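Local coordinates for protein putative NADH dehydrogenase/NAD(P)H nitroreductase (Parabacteroides distasonis, PDB 3M5K) that binds flavin mononucleotide and probably acts as an FMN-dependent oxidoreductase of the nitroreductase type, at residues D62-F70 / R127-L135; E51-D62 / L74-C84. All coordinates share one frame; numbering follows the deposited sequence.

Contact 1 of 2, residues D62-F70 / R127-L135; sequences DTMAEGLPF and RIEIVRKEL. With FMN (flavin mononucleotide), chain C.
Leu-68, Met-64, Ile-130 and Val-131 supply the apolar part of this antiparallel helix pair, whose axes run 169° apart. One methyl of Leu-68, CD2, rests on CB of Arg-127 (3.5 Å) and on CG2 of Ile-130, while the other, CD1, meets CG2 of Val-131. SE of selenomethionine Met-64 lies 4.1 Å from CG2 of Val-131, its flexible chain bent at the last torsion. Ile-130 stretches CG1 anti to its backbone N (chi1 -170°), which carries CD1 to 3.4 Å from CA of Gly-67, a tight fit for which glycine, with no side chain, leaves the room. CG2 of Thr-63 packs on the Glu-134 carboxylate, 3.3 Å from CD.

The polar contacts lie at the two ends. A water donates to both Thr-63 OG1 and Glu-134 OE1; Thr-63 OG1 is also hydrogen-bonded to the backbone O of Lys-59. Past the helix end, Phe-70 O accepts from FMN N3 at 2.9 Å. Arg-127 NH1 adds a weak bond to FMN O4 (3.3 Å) while also bonding to Ala-120 O; NH2 lies near Phe-70 CD2, guanidinium and ring planes 47° apart. Phe-70 O thus holds the flavin's pyrimidine edge, in the FMN site of a nitroreductase-family fold.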
loop_
_atom_site.group_PDB
_atom_site.type_symbol
_atom_site.label_atom_id
_atom_site.label_comp_id
_atom_site.label_asym_id
_atom_site.label_seq_id
_atom_site.Cartn_x
_atom_site.Cartn_y
_atom_site.Cartn_z
ATOM N N ASP A 62 -3.098 25.659 5.951
ATOM C CA ASP A 62 -2.457 26.725 5.169
ATOM C C ASP A 62 -0.939 26.826 5.398
ATOM O O ASP A 62 -0.223 27.064 4.466
ATOM C CB ASP A 62 -3.094 28.074 5.502
ATOM C CG ASP A 62 -4.515 28.212 4.992
ATOM O OD1 ASP A 62 -4.972 27.414 4.170
ATOM O OD2 ASP A 62 -5.187 29.170 5.457
ATOM N N THR A 63 -0.473 26.639 6.641
ATOM C CA THR A 63 0.939 26.725 6.964
ATOM C C THR A 63 1.690 25.560 6.291
ATOM O O THR A 63 2.740 25.750 5.688
ATOM C CB THR A 63 1.185 26.775 8.486
ATOM O OG1 THR A 63 0.527 27.918 9.037
ATOM C CG2 THR A 63 2.717 26.797 8.821
HETATM N N MSE A 64 1.126 24.356 6.371
HETATM C CA MSE A 64 1.694 23.223 5.637
HETATM C C MSE A 64 1.727 23.430 4.122
HETATM O O MSE A 64 2.766 23.222 3.503
HETATM C CB MSE A 64 0.972 21.932 6.038
HETATM C CG MSE A 64 1.321 21.533 7.484
HETATM SE SE MSE A 64 0.596 19.695 7.843
HETATM C CE MSE A 64 -1.225 20.173 7.779
ATOM N N ALA A 65 0.615 23.887 3.530
ATOM C CA ALA A 65 0.587 24.274 2.115
ATOM C C ALA A 65 1.761 25.204 1.734
ATOM O O ALA A 65 2.450 24.960 0.743
ATOM C CB ALA A 65 -0.750 24.933 1.783
ATOM N N GLU A 66 2.007 26.211 2.562
ATOM C CA GLU A 66 3.006 27.236 2.267
ATOM C C GLU A 66 4.458 26.760 2.497
ATOM O O GLU A 66 5.424 27.432 2.084
ATOM C CB GLU A 66 2.669 28.489 3.078
ATOM C CG GLU A 66 1.360 29.124 2.595
ATOM C CD GLU A 66 0.755 30.184 3.521
ATOM O OE1 GLU A 66 0.592 29.952 4.748
ATOM O OE2 GLU A 66 0.403 31.246 2.992
ATOM N N GLY A 67 4.605 25.605 3.155
ATOM C CA GLY A 67 5.905 24.966 3.346
ATOM C C GLY A 67 6.165 23.689 2.577
ATOM O O GLY A 67 7.238 23.127 2.705
ATOM N N LEU A 68 5.190 23.219 1.804
ATOM C CA LEU A 68 5.301 21.996 1.024
ATOM C C LEU A 68 5.070 22.301 -0.475
ATOM O O LEU A 68 3.915 22.352 -0.955
ATOM C CB LEU A 68 4.309 20.949 1.529
ATOM C CG LEU A 68 4.517 20.443 2.980
ATOM C CD1 LEU A 68 3.300 19.695 3.478
ATOM C CD2 LEU A 68 5.779 19.569 3.145
ATOM N N PRO A 69 6.163 22.523 -1.219
ATOM C CA PRO A 69 6.119 22.634 -2.677
ATOM C C PRO A 69 5.196 21.684 -3.447
ATOM O O PRO A 69 4.567 22.118 -4.402
ATOM C CB PRO A 69 7.572 22.393 -3.076
ATOM C CG PRO A 69 8.338 23.098 -1.978
ATOM C CD PRO A 69 7.535 22.775 -0.717
ATOM N N PHE A 70 5.060 20.426 -3.081
ATOM C CA PHE A 70 4.129 19.620 -3.899
ATOM C C PHE A 70 2.800 19.316 -3.242
ATOM O O PHE A 70 2.073 18.386 -3.641
ATOM C CB PHE A 70 4.869 18.386 -4.388
ATOM C CG PHE A 70 6.101 18.747 -5.139
ATOM C CD1 PHE A 70 5.996 19.314 -6.404
ATOM C CD2 PHE A 70 7.348 18.648 -4.549
ATOM C CE1 PHE A 70 7.122 19.715 -7.101
ATOM C CE2 PHE A 70 8.485 19.038 -5.249
ATOM C CZ PHE A 70 8.362 19.576 -6.530
ATOM N N ARG A 127 10.283 18.378 4.522
ATOM C CA ARG A 127 8.856 18.124 4.621
ATOM C C ARG A 127 8.520 17.559 5.993
ATOM O O ARG A 127 7.516 17.956 6.593
ATOM C CB ARG A 127 8.389 17.199 3.509
ATOM C CG ARG A 127 8.796 17.637 2.107
ATOM C CD ARG A 127 7.984 16.870 1.044
ATOM N NE ARG A 127 8.675 16.878 -0.243
ATOM C CZ ARG A 127 8.271 16.250 -1.353
ATOM N NH1 ARG A 127 7.145 15.546 -1.374
ATOM N NH2 ARG A 127 9.013 16.330 -2.466
ATOM N N ILE A 128 9.360 16.647 6.495
ATOM C CA ILE A 128 9.166 16.083 7.812
ATOM C C ILE A 128 9.161 17.206 8.867
ATOM O O ILE A 128 8.328 17.208 9.794
ATOM C CB ILE A 128 10.255 14.999 8.157
ATOM C CG1 ILE A 128 10.140 13.758 7.211
ATOM C CG2 ILE A 128 10.199 14.599 9.667
ATOM C CD1 ILE A 128 11.456 12.905 7.164
ATOM N N GLU A 129 10.137 18.127 8.768
ATOM C CA GLU A 129 10.225 19.228 9.746
ATOM C C GLU A 129 8.933 20.009 9.911
ATOM O O GLU A 129 8.454 20.186 11.031
ATOM C CB GLU A 129 11.366 20.172 9.391
ATOM C CG GLU A 129 11.703 21.198 10.448
ATOM C CD GLU A 129 10.722 22.329 10.561
ATOM O OE1 GLU A 129 10.220 22.824 9.530
ATOM O OE2 GLU A 129 10.475 22.736 11.715
ATOM N N ILE A 130 8.307 20.406 8.806
ATOM C CA ILE A 130 7.150 21.273 8.896
ATOM C C ILE A 130 5.919 20.531 9.366
ATOM O O ILE A 130 5.134 21.052 10.153
ATOM C CB ILE A 130 6.930 22.078 7.576
ATOM C CG1 ILE A 130 5.862 23.169 7.794
ATOM C CG2 ILE A 130 6.591 21.158 6.342
ATOM C CD1 ILE A 130 5.790 24.137 6.650
ATOM N N VAL A 131 5.771 19.280 8.932
ATOM C CA VAL A 131 4.640 18.488 9.359
ATOM C C VAL A 131 4.745 18.140 10.824
ATOM O O VAL A 131 3.750 18.270 11.549
ATOM C CB VAL A 131 4.429 17.240 8.460
ATOM C CG1 VAL A 131 3.334 16.315 9.057
ATOM C CG2 VAL A 131 4.116 17.688 6.975
ATOM N N ARG A 132 5.932 17.739 11.276
ATOM C CA ARG A 132 6.154 17.463 12.680
ATOM C C ARG A 132 5.881 18.694 13.549
ATOM O O ARG A 132 5.279 18.586 14.607
ATOM C CB ARG A 132 7.572 16.933 12.922
ATOM C CG ARG A 132 7.950 16.805 14.380
ATOM C CD ARG A 132 9.339 16.243 14.642
ATOM N NE ARG A 132 9.642 15.083 13.804
ATOM C CZ ARG A 132 9.114 13.873 13.978
ATOM N NH1 ARG A 132 8.257 13.632 14.961
ATOM N NH2 ARG A 132 9.478 12.894 13.192
ATOM N N LYS A 133 6.379 19.844 13.103
ATOM C CA LYS A 133 6.191 21.105 13.805
ATOM C C LYS A 133 4.718 21.471 13.929
ATOM O O LYS A 133 4.214 21.661 15.023
ATOM C CB LYS A 133 6.950 22.229 13.081
ATOM C CG LYS A 133 6.725 23.632 13.684
ATOM C CD LYS A 133 7.173 23.667 15.135
ATOM N N GLU A 134 4.029 21.559 12.800
ATOM C CA GLU A 134 2.639 22.029 12.785
ATOM C C GLU A 134 1.683 21.081 13.527
ATOM O O GLU A 134 0.642 21.502 14.016
ATOM C CB GLU A 134 2.137 22.227 11.362
ATOM C CG GLU A 134 2.771 23.405 10.610
ATOM C CD GLU A 134 2.629 24.704 11.382
ATOM O OE1 GLU A 134 1.446 25.035 11.667
ATOM O OE2 GLU A 134 3.702 25.282 11.742
ATOM N N LEU A 135 2.028 19.795 13.614
ATOM C CA LEU A 135 1.118 18.827 14.232
ATOM C C LEU A 135 1.638 18.318 15.566
ATOM O O LEU A 135 1.036 17.426 16.176
ATOM C CB LEU A 135 0.871 17.675 13.249
ATOM C CG LEU A 135 0.223 18.086 11.915
ATOM C CD1 LEU A 135 0.019 16.845 10.993
ATOM C CD2 LEU A 135 -1.072 18.850 12.140
HETATM N N1 FMN C . 1.498 13.921 -5.650
HETATM C C2 FMN C . 1.651 15.265 -5.335
HETATM O O2 FMN C . 0.927 16.132 -5.839
HETATM N N3 FMN C . 2.619 15.654 -4.436
HETATM C C4 FMN C . 3.494 14.768 -3.846
HETATM O O4 FMN C . 4.314 15.209 -3.055
HETATM C C4A FMN C . 3.372 13.403 -4.161
HETATM N N5 FMN C . 4.248 12.456 -3.619
HETATM C C5A FMN C . 3.954 11.108 -3.798
HETATM C C6 FMN C . 4.706 10.173 -3.092
HETATM C C7 FMN C . 4.441 8.802 -3.177
HETATM C C7M FMN C . 5.349 7.909 -2.317
HETATM C C8 FMN C . 3.360 8.341 -4.007
HETATM C C8M FMN C . 2.964 6.885 -4.175
HETATM C C9 FMN C . 2.624 9.273 -4.715
HETATM C C9A FMN C . 2.900 10.684 -4.631
HETATM N N10 FMN C . 2.172 11.659 -5.371
HETATM C C10 FMN C . 2.353 13.000 -5.069
HETATM C "C1'" FMN C . 1.090 11.312 -6.361
HETATM C "C2'" FMN C . 1.741 10.877 -7.683
HETATM O "O2'" FMN C . 2.135 12.010 -8.447
HETATM C "C3'" FMN C . 0.777 10.002 -8.503
HETATM O "O3'" FMN C . 0.426 8.820 -7.800
HETATM C "C4'" FMN C . 1.308 9.682 -9.896
HETATM O "O4'" FMN C . 1.448 10.870 -10.692
HETATM C "C5'" FMN C . 0.393 8.672 -10.587
HETATM O "O5'" FMN C . -0.901 9.217 -10.786
HETATM P P FMN C . -2.246 8.554 -10.194
HETATM O O1P FMN C . -2.348 7.153 -10.784
HETATM O O2P FMN C . -2.228 8.554 -8.662
HETATM O O3P FMN C . -3.378 9.437 -10.637
HETATM O O HOH W 1 0.682 27.691 12.061
#

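Contact 2 of 2, residues E51-D62 / L74-C84; sequences EFIIVTDRKALD and LKETRQAIVVC
This is a buried antiparallel strand pair, 51-55 beside 79-84, at one side of the chain's four-stranded sheet, extended by the helix start at 58-62 lying over the turn at 74-78. Three hydrogen-bonded pairs, Glu-51 with Cys-84, Ile-53 with Val-82 and Val-55 with Ala-80, join the backbones; Ile-53 N to Val-82 O is nearly straight (2.9 Å, 170°). Branched residues suit these extended positions: CG2 of Val-55 meets CG2 of Val-82 on one face, and on the other the Phe-52 ring takes CG2 of Ile-81 at its edge.

Leu-61 plugs the corner, one methyl, CD2, touching CB of Ala-80 at 3.9 Å and CD2 of Leu-74; the small alanine leaves room for it. Arg-58, its chain bent at chi2 (73°) and chi3, turns its guanidinium back to the turn. NH1 donates to Thr-77 O at 2.9 Å, in the guanidinium plane, and NH2 weakly to Leu-74 O. NE and NH2 both grip Asp-62 OD1 from one face of the carboxylate, NH2 at 2.9 Å, in a salt bridge. A leucine in place of Arg-58 would probably leave Asp-62 without its countercharge and Thr-77 O without this donor.

Ile-53 and its neighbours continue in a parallel ladder with a strand of the second subunit, so this chain's outer strand becomes the seam where the sheet runs on, as in the intertwined dimers of the nitroreductase family.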
loop_
_atom_site.group_PDB
_atom_site.type_symbol
_atom_site.label_atom_id
_atom_site.label_comp_id
_atom_site.label_asym_id
_atom_site.label_seq_id
_atom_site.Cartn_x
_atom_site.Cartn_y
_atom_site.Cartn_z
ATOM N N GLU A 51 -0.609 5.666 12.873
ATOM C CA GLU A 51 -1.324 6.738 13.603
ATOM C C GLU A 51 -1.862 7.665 12.524
ATOM O O GLU A 51 -1.139 8.000 11.582
ATOM C CB GLU A 51 -0.385 7.517 14.527
ATOM C CG GLU A 51 0.306 6.694 15.607
ATOM C CD GLU A 51 -0.608 6.288 16.755
ATOM O OE1 GLU A 51 -1.716 6.859 16.888
ATOM O OE2 GLU A 51 -0.208 5.379 17.513
ATOM N N PHE A 52 -3.124 8.078 12.657
ATOM C CA PHE A 52 -3.794 8.903 11.694
ATOM C C PHE A 52 -4.146 10.266 12.296
ATOM O O PHE A 52 -4.820 10.342 13.344
ATOM C CB PHE A 52 -5.089 8.227 11.249
ATOM C CG PHE A 52 -4.849 6.909 10.550
ATOM C CD1 PHE A 52 -4.700 5.747 11.295
ATOM C CD2 PHE A 52 -4.723 6.855 9.173
ATOM C CE1 PHE A 52 -4.447 4.519 10.668
ATOM C CE2 PHE A 52 -4.453 5.590 8.505
ATOM C CZ PHE A 52 -4.337 4.450 9.265
ATOM N N ILE A 53 -3.697 11.339 11.645
ATOM C CA ILE A 53 -4.054 12.690 12.098
ATOM C C ILE A 53 -5.079 13.296 11.121
ATOM O O ILE A 53 -4.792 13.489 9.929
ATOM C CB ILE A 53 -2.827 13.641 12.209
ATOM C CG1 ILE A 53 -1.535 12.927 12.656
ATOM C CG2 ILE A 53 -3.186 14.921 13.079
ATOM C CD1 ILE A 53 -1.513 12.275 14.026
ATOM N N ILE A 54 -6.276 13.590 11.628
ATOM C CA ILE A 54 -7.304 14.258 10.843
ATOM C C ILE A 54 -7.095 15.788 11.072
ATOM O O ILE A 54 -7.194 16.274 12.201
ATOM C CB ILE A 54 -8.741 13.864 11.278
ATOM C CG1 ILE A 54 -8.989 12.337 11.196
ATOM C CG2 ILE A 54 -9.764 14.660 10.451
ATOM C CD1 ILE A 54 -10.216 11.850 11.959
ATOM N N VAL A 55 -6.788 16.514 10.006
ATOM C CA VAL A 55 -6.428 17.925 10.130
ATOM C C VAL A 55 -7.535 18.727 9.456
ATOM O O VAL A 55 -7.731 18.645 8.244
ATOM C CB VAL A 55 -5.055 18.266 9.505
ATOM C CG1 VAL A 55 -4.679 19.768 9.804
ATOM C CG2 VAL A 55 -3.960 17.337 10.004
ATOM N N THR A 56 -8.268 19.470 10.281
ATOM C CA THR A 56 -9.278 20.411 9.803
ATOM C C THR A 56 -8.926 21.884 10.135
ATOM O O THR A 56 -9.540 22.768 9.603
ATOM C CB THR A 56 -10.667 20.055 10.378
ATOM O OG1 THR A 56 -10.574 19.957 11.817
ATOM C CG2 THR A 56 -11.224 18.730 9.756
ATOM N N ASP A 57 -7.928 22.138 10.985
ATOM C CA ASP A 57 -7.557 23.490 11.375
ATOM C C ASP A 57 -7.003 24.279 10.166
ATOM O O ASP A 57 -5.979 23.921 9.575
ATOM C CB ASP A 57 -6.509 23.456 12.488
ATOM C CG ASP A 57 -6.099 24.864 12.966
ATOM O OD1 ASP A 57 -6.965 25.512 13.552
ATOM O OD2 ASP A 57 -4.938 25.277 12.796
ATOM N N ARG A 58 -7.697 25.357 9.818
ATOM C CA ARG A 58 -7.342 26.200 8.667
ATOM C C ARG A 58 -5.914 26.714 8.698
ATOM O O ARG A 58 -5.189 26.638 7.704
ATOM C CB ARG A 58 -8.336 27.375 8.610
ATOM C CG ARG A 58 -8.195 28.293 7.401
ATOM C CD ARG A 58 -8.697 27.610 6.181
ATOM N NE ARG A 58 -7.650 26.888 5.470
ATOM C CZ ARG A 58 -7.847 25.762 4.783
ATOM N NH1 ARG A 58 -9.034 25.166 4.755
ATOM N NH2 ARG A 58 -6.853 25.226 4.122
ATOM N N LYS A 59 -5.489 27.225 9.852
ATOM C CA LYS A 59 -4.141 27.742 10.000
ATOM C C LYS A 59 -3.090 26.634 9.734
ATOM O O LYS A 59 -2.114 26.863 9.019
ATOM C CB LYS A 59 -3.971 28.400 11.378
ATOM C CG LYS A 59 -2.647 29.060 11.587
ATOM C CD LYS A 59 -2.550 30.377 10.841
ATOM C CE LYS A 59 -1.167 31.006 11.045
ATOM N NZ LYS A 59 -0.884 32.088 10.073
ATOM N N ALA A 60 -3.291 25.441 10.310
ATOM C CA ALA A 60 -2.319 24.348 10.115
ATOM C C ALA A 60 -2.273 23.919 8.645
ATOM O O ALA A 60 -1.197 23.687 8.075
ATOM C CB ALA A 60 -2.641 23.134 11.053
ATOM N N LEU A 61 -3.439 23.820 8.024
ATOM C CA LEU A 61 -3.528 23.388 6.626
ATOM C C LEU A 61 -2.823 24.383 5.712
ATOM O O LEU A 61 -2.014 24.007 4.833
ATOM C CB LEU A 61 -4.970 23.187 6.180
ATOM C CG LEU A 61 -5.771 21.981 6.695
ATOM C CD1 LEU A 61 -7.276 22.130 6.371
ATOM C CD2 LEU A 61 -5.159 20.642 6.173
ATOM N N ASP A 62 -3.098 25.659 5.951
ATOM C CA ASP A 62 -2.457 26.725 5.169
ATOM C C ASP A 62 -0.939 26.826 5.398
ATOM O O ASP A 62 -0.223 27.064 4.466
ATOM C CB ASP A 62 -3.094 28.074 5.502
ATOM C CG ASP A 62 -4.515 28.212 4.992
ATOM O OD1 ASP A 62 -4.972 27.414 4.170
ATOM O OD2 ASP A 62 -5.187 29.170 5.457
ATOM N N LEU A 74 -3.366 21.818 -0.259
ATOM C CA LEU A 74 -3.819 21.865 1.139
ATOM C C LEU A 74 -4.569 23.182 1.447
ATOM O O LEU A 74 -5.425 23.224 2.319
ATOM C CB LEU A 74 -2.655 21.689 2.120
ATOM C CG LEU A 74 -2.151 20.249 2.237
ATOM C CD1 LEU A 74 -0.814 20.199 2.991
ATOM C CD2 LEU A 74 -3.210 19.368 2.900
ATOM N N LYS A 75 -4.221 24.247 0.725
ATOM C CA LYS A 75 -4.911 25.545 0.881
ATOM C C LYS A 75 -6.343 25.498 0.378
ATOM O O LYS A 75 -7.166 26.329 0.781
ATOM C CB LYS A 75 -4.148 26.644 0.141
ATOM C CG LYS A 75 -3.863 27.815 1.025
ATOM C CD LYS A 75 -2.850 28.765 0.432
ATOM C CE LYS A 75 -1.945 29.337 1.526
ATOM N NZ LYS A 75 -0.994 30.303 0.917
ATOM N N GLU A 76 -6.632 24.525 -0.492
ATOM C CA GLU A 76 -7.906 24.400 -1.176
ATOM C C GLU A 76 -8.762 23.217 -0.720
ATOM O O GLU A 76 -9.668 22.805 -1.432
ATOM C CB GLU A 76 -7.674 24.293 -2.691
ATOM C CG GLU A 76 -6.718 25.353 -3.258
ATOM C CD GLU A 76 -7.158 26.789 -2.952
ATOM O OE1 GLU A 76 -8.379 27.032 -2.752
ATOM O OE2 GLU A 76 -6.272 27.687 -2.908
ATOM N N THR A 77 -8.488 22.683 0.470
ATOM C CA THR A 77 -9.357 21.678 1.055
ATOM C C THR A 77 -9.665 22.021 2.489
ATOM O O THR A 77 -8.930 22.776 3.106
ATOM C CB THR A 77 -8.703 20.257 0.990
ATOM O OG1 THR A 77 -9.600 19.300 1.572
ATOM C CG2 THR A 77 -7.324 20.228 1.698
ATOM N N ARG A 78 -10.750 21.453 3.015
ATOM C CA ARG A 78 -11.120 21.657 4.400
ATOM C C ARG A 78 -10.603 20.532 5.280
ATOM O O ARG A 78 -10.695 20.612 6.499
ATOM C CB ARG A 78 -12.643 21.772 4.536
ATOM C CG ARG A 78 -13.237 22.998 3.841
ATOM C CD ARG A 78 -14.726 23.081 4.050
ATOM N NE ARG A 78 -15.277 24.306 3.457
ATOM C CZ ARG A 78 -15.187 25.526 3.997
ATOM N NH1 ARG A 78 -14.595 25.730 5.175
ATOM N NH2 ARG A 78 -15.719 26.566 3.359
ATOM N N GLN A 79 -10.075 19.468 4.672
ATOM C CA GLN A 79 -9.614 18.329 5.454
ATOM C C GLN A 79 -8.510 17.531 4.753
ATOM O O GLN A 79 -8.497 17.364 3.520
ATOM C CB GLN A 79 -10.778 17.385 5.841
ATOM C CG GLN A 79 -11.541 16.791 4.644
ATOM C CD GLN A 79 -12.567 17.742 4.075
ATOM O OE1 GLN A 79 -13.445 18.191 4.810
ATOM N NE2 GLN A 79 -12.482 18.050 2.779
ATOM N N ALA A 80 -7.589 17.050 5.576
ATOM C CA ALA A 80 -6.519 16.163 5.135
ATOM C C ALA A 80 -6.256 15.151 6.234
ATOM O O ALA A 80 -6.455 15.426 7.420
ATOM C CB ALA A 80 -5.249 16.960 4.829
ATOM N N ILE A 81 -5.753 13.993 5.826
ATOM C CA ILE A 81 -5.331 12.970 6.751
ATOM C C ILE A 81 -3.825 12.717 6.602
ATOM O O ILE A 81 -3.322 12.489 5.496
ATOM C CB ILE A 81 -6.097 11.646 6.530
ATOM C CG1 ILE A 81 -7.609 11.888 6.728
ATOM C CG2 ILE A 81 -5.577 10.565 7.488
ATOM C CD1 ILE A 81 -8.517 10.725 6.264
ATOM N N VAL A 82 -3.129 12.760 7.724
ATOM C CA VAL A 82 -1.680 12.494 7.782
ATOM C C VAL A 82 -1.440 11.103 8.357
ATOM O O VAL A 82 -1.812 10.829 9.509
ATOM C CB VAL A 82 -0.952 13.589 8.616
ATOM C CG1 VAL A 82 0.564 13.327 8.717
ATOM C CG2 VAL A 82 -1.240 15.005 7.963
ATOM N N VAL A 83 -0.899 10.206 7.527
ATOM C CA VAL A 83 -0.573 8.868 7.974
ATOM C C VAL A 83 0.848 8.870 8.519
ATOM O O VAL A 83 1.770 9.274 7.826
ATOM C CB VAL A 83 -0.763 7.795 6.847
ATOM C CG1 VAL A 83 -0.461 6.370 7.420
ATOM C CG2 VAL A 83 -2.180 7.922 6.201
ATOM N N CYS A 84 0.997 8.394 9.763
ATOM C CA CYS A 84 2.261 8.352 10.475
ATOM C C CYS A 84 2.613 6.933 10.916
ATOM O O CYS A 84 1.722 6.098 11.093
ATOM C CB CYS A 84 2.201 9.232 11.726
ATOM S SG CYS A 84 1.753 10.967 11.434
HETATM O O HOH W 2 -11.320 22.746 7.858
HETATM O O HOH W 3 -6.956 28.565 2.401
#

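In the fold
Both contacts draw on helix 58-67, sharing Asp-62, but use different parts of it. Contact 2 is the more buried: backbone hydrogen bonds hold strand to strand in the sheet, and an arginine, steadied by a salt bridge within the helix, donates to backbone carbonyls of the following turn. Contact 1 is partly buried and helix-to-helix, held by side-chain packing, with a water bridge at one end and the flavin at the other. The two meet directly, where CD1 of Leu-135 packs on CG2 of Val-82 and Glu-66 forms a salt bridge with Lys-75. Helix 125-135 is thereby laid against the sheet as well as against helix 58-67, and the second subunit reaches both contacts.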